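Side-chain contacts in protein SOSEKI 4 (Arabidopsis thaliana, PDB 6RSN), which polymerises through its DIX-like domain, the part described here, and helps interpret polarity cues and can influence the orientation of plant cell division: residues 40-43 with 44-48; 60-64 with 65-69. The protein carries 1 engineered substitution. All blocks are in the same frame, centred on the assembly; numbering follows the deposited sequence.

Overall arrangement
Both contacts lie at the surface of the DIX-like domain, which has a ubiquitin-like fold, and on opposite sides of its centre; their own centres are about 27 Å apart and their nearest atoms about 13 Å. Contact 1 (40-43 with 44-48) covers the last turns of helix 36-47 and the glycine after it; of its residues Leu43 alone is buried. Contact 2 (60-64 with 65-69) closes the hairpin of strands 55-63 and 66-71 and has no buried residue. They share no element. Main-chain bonds run along a helix in the first and between antiparallel strands in the second; in contact 1 a leucine lies over a guanidinium, in contact 2 a lysine over an aromatic ring.

Contact 1 (40-43 with 44-48); sequences INRL and NDLRG. With SO4 (sulfate ion), chain B.
Leu43 O accepts from Arg47 N at 2.7 Å and Ile40 O from Asn44 N at 2.8 Å, two of the four i to i+4 bonds that carry helix 36-47 through its last turns. Between them Asn41 O receives Asp45 N and Arg42 O receives Leu46 N. The Arg47 guanidinium leads away from the helix: NH2 gives a hydrogen bond to O3 of a sulfate ion, probably from the crystallisation liquor, at 2.9 Å, with O3 near the guanidinium plane, while NH1 adds only weak bonds. One turn apart, Leu46 lies over the Arg42 guanidinium, its CD2 3.6 Å above one face and off toward the rim. A bend at chi2 (56°) turns the Arg42 chain so that NE, bonded to the carbonyl of Glu25, and CZ run past the leucine branches. With an alanine here, the backbone carbonyl of Glu25 would probably lose this donor and one side of Leu46 its cover. Buried Leu43 packs on Met51 and Trp57. Gly48, the first residue beyond the helix, leaves helical geometry with a positive phi. The arginines therefore differ: Arg42 ties the helix to strand 22-27, whereas Arg47 bonds Tyr10 and, in this crystal, shares a sulfate with Arg14.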
loop_
_atom_site.group_PDB
_atom_site.type_symbol
_atom_site.label_atom_id
_atom_site.label_comp_id
_atom_site.label_asym_id
_atom_site.label_seq_id
_atom_site.Cartn_x
_atom_site.Cartn_y
_atom_site.Cartn_z
ATOM N N ILE A 40 -4.796 -5.417 0.609
ATOM C CA ILE A 40 -6.175 -5.097 0.950
ATOM C C ILE A 40 -6.802 -6.226 1.783
ATOM O O ILE A 40 -7.504 -5.987 2.768
ATOM C CB ILE A 40 -6.996 -4.820 -0.322
ATOM C CG1 ILE A 40 -6.437 -3.642 -1.132
ATOM C CG2 ILE A 40 -8.457 -4.625 0.040
ATOM C CD1 ILE A 40 -6.323 -2.375 -0.408
ATOM N N ASN A 41 -6.513 -7.490 1.414
ATOM C CA ASN A 41 -7.007 -8.587 2.252
ATOM C C ASN A 41 -6.530 -8.505 3.703
ATOM O O ASN A 41 -7.283 -8.787 4.665
ATOM C CB ASN A 41 -6.606 -9.946 1.656
ATOM C CG ASN A 41 -7.398 -10.238 0.404
ATOM O OD1 ASN A 41 -8.519 -9.750 0.251
ATOM N ND2 ASN A 41 -6.847 -11.028 -0.507
ATOM N N ARG A 42 -5.273 -8.139 3.892
ATOM C CA ARG A 42 -4.724 -8.028 5.236
ATOM C C ARG A 42 -5.378 -6.855 5.957
ATOM O O ARG A 42 -5.690 -6.942 7.152
ATOM C CB ARG A 42 -3.203 -7.840 5.164
ATOM C CG ARG A 42 -2.508 -7.604 6.510
ATOM C CD ARG A 42 -2.893 -8.794 7.377
ATOM N NE ARG A 42 -1.963 -8.859 8.507
ATOM C CZ ARG A 42 -2.174 -9.550 9.600
ATOM N NH1 ARG A 42 -3.267 -10.282 9.720
ATOM N NH2 ARG A 42 -1.270 -9.552 10.574
ATOM N N LEU A 43 -5.526 -5.715 5.257
ATOM C CA LEU A 43 -6.201 -4.593 5.933
ATOM C C LEU A 43 -7.645 -4.949 6.294
ATOM O O LEU A 43 -8.178 -4.505 7.321
ATOM C CB LEU A 43 -6.184 -3.348 5.024
ATOM C CG LEU A 43 -4.820 -2.670 4.952
ATOM C CD1 LEU A 43 -4.821 -1.607 3.852
ATOM C CD2 LEU A 43 -4.421 -2.058 6.299
ATOM N N ASN A 44 -8.348 -5.640 5.401
ATOM C CA ASN A 44 -9.716 -6.056 5.713
ATOM C C ASN A 44 -9.730 -6.857 7.005
ATOM O O ASN A 44 -10.657 -6.695 7.823
ATOM C CB ASN A 44 -10.297 -6.914 4.566
ATOM C CG ASN A 44 -10.572 -6.075 3.325
ATOM O OD1 ASN A 44 -10.513 -4.863 3.314
ATOM N ND2 ASN A 44 -10.907 -6.730 2.220
ATOM N N ASP A 45 -8.729 -7.753 7.175
ATOM C CA ASP A 45 -8.691 -8.551 8.418
ATOM C C ASP A 45 -8.413 -7.686 9.654
ATOM O O ASP A 45 -9.054 -7.819 10.714
ATOM C CB ASP A 45 -7.663 -9.678 8.274
ATOM C CG ASP A 45 -8.138 -10.808 7.370
ATOM O OD1 ASP A 45 -9.378 -10.903 7.094
ATOM O OD2 ASP A 45 -7.282 -11.628 6.986
ATOM N N LEU A 46 -7.461 -6.785 9.555
ATOM C CA LEU A 46 -7.073 -5.992 10.700
ATOM C C LEU A 46 -8.037 -4.858 11.047
ATOM O O LEU A 46 -8.322 -4.610 12.241
ATOM C CB LEU A 46 -5.707 -5.380 10.453
ATOM C CG LEU A 46 -4.579 -6.372 10.279
ATOM C CD1 LEU A 46 -3.316 -5.546 10.112
ATOM C CD2 LEU A 46 -4.465 -7.300 11.481
ATOM N N ARG A 47 -8.483 -4.152 10.009
ATOM C CA ARG A 47 -9.170 -2.871 10.172
ATOM C C ARG A 47 -10.650 -2.930 9.766
ATOM O O ARG A 47 -11.296 -1.897 9.942
ATOM C CB ARG A 47 -8.473 -1.852 9.271
ATOM C CG ARG A 47 -7.040 -1.561 9.724
ATOM C CD ARG A 47 -7.046 -0.721 10.988
ATOM N NE ARG A 47 -6.003 0.239 10.563
ATOM C CZ ARG A 47 -6.083 1.552 10.243
ATOM N NH1 ARG A 47 -7.204 2.241 10.351
ATOM N NH2 ARG A 47 -4.976 2.190 9.858
ATOM N N GLY A 48 -11.118 -4.042 9.219
ATOM C CA GLY A 48 -12.510 -4.204 8.814
ATOM C C GLY A 48 -12.623 -3.951 7.305
ATOM O O GLY A 48 -11.848 -3.179 6.726
HETATM S S SO4 B . -6.167 5.610 11.258
HETATM O O1 SO4 B . -7.550 5.641 10.849
HETATM O O2 SO4 B . -6.029 4.848 12.465
HETATM O O3 SO4 B . -5.375 4.996 10.222
HETATM O O4 SO4 B . -5.710 6.953 11.492
#

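Contact 2 (60-64 with 65-69); sequences KRTYK and NGFVW
Lys60 lies over one face of the Phe67 ring in a beta hairpin closed by a type II' turn from Tyr63 to Gly66. Its NZ is 4.3 Å from the ring centroid and 12° off the normal, a cation-pi contact, and CE adds a CH-pi contact. The lysine is extended, CG anti to the backbone N (chi1 -167°), which carries the ammonium out across the ring while CB stays against Trp69 CZ3 at 3.5 Å. Thr62 CG2 touches Phe67 CE1. On the other face of the hairpin Val68 CG1 packs 3.6 Å from Tyr63 CB. The backbone register places them: Arg61 and Val68 exchange two hydrogen bonds, as do Tyr63 and Gly66, with Lys60-Trp69 and Thr62-Phe67 as non-hydrogen-bonded pairs; Lys60 meets Phe67, and Tyr63 meets Val68, on the diagonal. Farther out, Phe67 meets the His82 ring nearly at right angles and Trp69 makes a cation-pi contact with Lys89; the backbone of Lys60 bonds Val87 of strand 86-92, on the other side of strand 55-63, so the hairpin forms one edge of the five-stranded sheet within this chain. At the turn, Tyr63 N reaches Gly66 O at 2.7 Å from above the carbonyl plane, 41° out of it.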
loop_
_atom_site.group_PDB
_atom_site.type_symbol
_atom_site.label_atom_id
_atom_site.label_comp_id
_atom_site.label_asym_id
_atom_site.label_seq_id
_atom_site.Cartn_x
_atom_site.Cartn_y
_atom_site.Cartn_z
ATOM N N LYS A 60 5.144 3.638 -3.714
ATOM C CA LYS A 60 6.283 4.504 -4.013
ATOM C C LYS A 60 7.209 3.812 -5.021
ATOM O O LYS A 60 7.597 2.638 -4.918
ATOM C CB LYS A 60 6.990 4.755 -2.678
ATOM C CG LYS A 60 8.026 5.868 -2.688
ATOM C CD LYS A 60 8.737 5.866 -1.336
ATOM C CE LYS A 60 9.623 7.072 -1.191
ATOM N NZ LYS A 60 10.556 6.948 -0.038
ATOM N N ARG A 61 7.647 4.583 -6.022
ATOM C CA ARG A 61 8.473 4.020 -7.079
ATOM C C ARG A 61 9.525 5.051 -7.520
ATOM O O ARG A 61 9.247 6.230 -7.528
ATOM C CB ARG A 61 7.497 3.691 -8.217
ATOM C CG ARG A 61 8.177 3.405 -9.542
ATOM C CD ARG A 61 8.320 1.886 -9.555
ATOM N NE ARG A 61 6.968 1.302 -9.580
ATOM C CZ ARG A 61 6.329 0.960 -10.706
ATOM N NH1 ARG A 61 6.925 1.125 -11.874
ATOM N NH2 ARG A 61 5.135 0.398 -10.653
ATOM N N THR A 62 10.736 4.640 -7.935
ATOM C CA THR A 62 11.742 5.622 -8.378
ATOM C C THR A 62 11.276 6.376 -9.627
ATOM O O THR A 62 10.612 5.799 -10.502
ATOM C CB THR A 62 13.150 5.022 -8.535
ATOM O OG1 THR A 62 13.094 4.244 -9.725
ATOM C CG2 THR A 62 13.560 4.155 -7.382
ATOM N N TYR A 63 11.631 7.672 -9.698
ATOM C CA TYR A 63 11.243 8.543 -10.801
ATOM C C TYR A 63 12.196 9.744 -10.830
ATOM O O TYR A 63 12.235 10.507 -9.861
ATOM C CB TYR A 63 9.780 8.981 -10.588
ATOM C CG TYR A 63 9.281 10.028 -11.549
ATOM C CD1 TYR A 63 9.034 9.737 -12.879
ATOM C CD2 TYR A 63 9.066 11.335 -11.113
ATOM C CE1 TYR A 63 8.605 10.701 -13.784
ATOM C CE2 TYR A 63 8.620 12.309 -11.996
ATOM C CZ TYR A 63 8.370 11.988 -13.319
ATOM O OH TYR A 63 7.903 12.958 -14.147
ATOM N N LYS A 64 12.866 9.967 -11.977
ATOM C CA LYS A 64 13.754 11.101 -12.150
ATOM C C LYS A 64 14.734 11.114 -10.978
ATOM O O LYS A 64 15.340 10.093 -10.698
ATOM C CB LYS A 64 12.966 12.403 -12.307
ATOM C CG LYS A 64 12.883 12.946 -13.724
ATOM C CD LYS A 64 11.944 12.235 -14.640
ATOM C CE LYS A 64 11.019 13.259 -15.267
ATOM N NZ LYS A 64 10.987 13.148 -16.740
ATOM N N ASN A 65 14.853 12.236 -10.257
ATOM C CA ASN A 65 15.837 12.263 -9.177
ATOM C C ASN A 65 15.160 11.978 -7.837
ATOM O O ASN A 65 15.741 12.244 -6.788
ATOM C CB ASN A 65 16.698 13.534 -9.183
ATOM C CG ASN A 65 17.774 13.579 -10.263
ATOM O OD1 ASN A 65 17.720 14.416 -11.165
ATOM N ND2 ASN A 65 18.790 12.729 -10.170
ATOM N N GLY A 66 13.924 11.444 -7.876
ATOM C CA GLY A 66 13.283 10.998 -6.662
ATOM C C GLY A 66 12.328 9.841 -6.919
ATOM O O GLY A 66 12.696 8.795 -7.500
ATOM N N PHE A 67 11.084 10.090 -6.474
ATOM C CA PHE A 67 10.093 9.041 -6.350
ATOM C C PHE A 67 8.768 9.581 -6.841
ATOM O O PHE A 67 8.601 10.804 -7.005
ATOM C CB PHE A 67 9.931 8.649 -4.882
ATOM C CG PHE A 67 11.231 8.116 -4.350
ATOM C CD1 PHE A 67 11.608 6.820 -4.673
ATOM C CD2 PHE A 67 12.033 8.896 -3.526
ATOM C CE1 PHE A 67 12.790 6.296 -4.162
ATOM C CE2 PHE A 67 13.246 8.395 -3.067
ATOM C CZ PHE A 67 13.612 7.094 -3.383
ATOM N N VAL A 68 7.857 8.649 -7.121
ATOM C CA VAL A 68 6.529 9.030 -7.578
ATOM C C VAL A 68 5.613 8.009 -6.900
ATOM O O VAL A 68 6.022 6.911 -6.533
ATOM C CB VAL A 68 6.422 8.968 -9.125
ATOM C CG1 VAL A 68 6.680 7.529 -9.624
ATOM C CG2 VAL A 68 5.075 9.463 -9.647
ATOM N N TRP A 69 4.412 8.453 -6.572
ATOM C CA TRP A 69 3.355 7.546 -6.104
ATOM C C TRP A 69 2.611 6.969 -7.294
ATOM O O TRP A 69 1.873 7.680 -7.999
ATOM C CB TRP A 69 2.361 8.326 -5.210
ATOM C CG TRP A 69 2.956 8.775 -3.914
ATOM C CD1 TRP A 69 3.126 10.050 -3.469
ATOM C CD2 TRP A 69 3.361 7.929 -2.837
ATOM N NE1 TRP A 69 3.663 10.079 -2.201
ATOM C CE2 TRP A 69 3.836 8.774 -1.794
ATOM C CE3 TRP A 69 3.398 6.550 -2.654
ATOM C CZ2 TRP A 69 4.282 8.260 -0.577
ATOM C CZ3 TRP A 69 3.915 6.041 -1.474
ATOM C CH2 TRP A 69 4.319 6.892 -0.440
#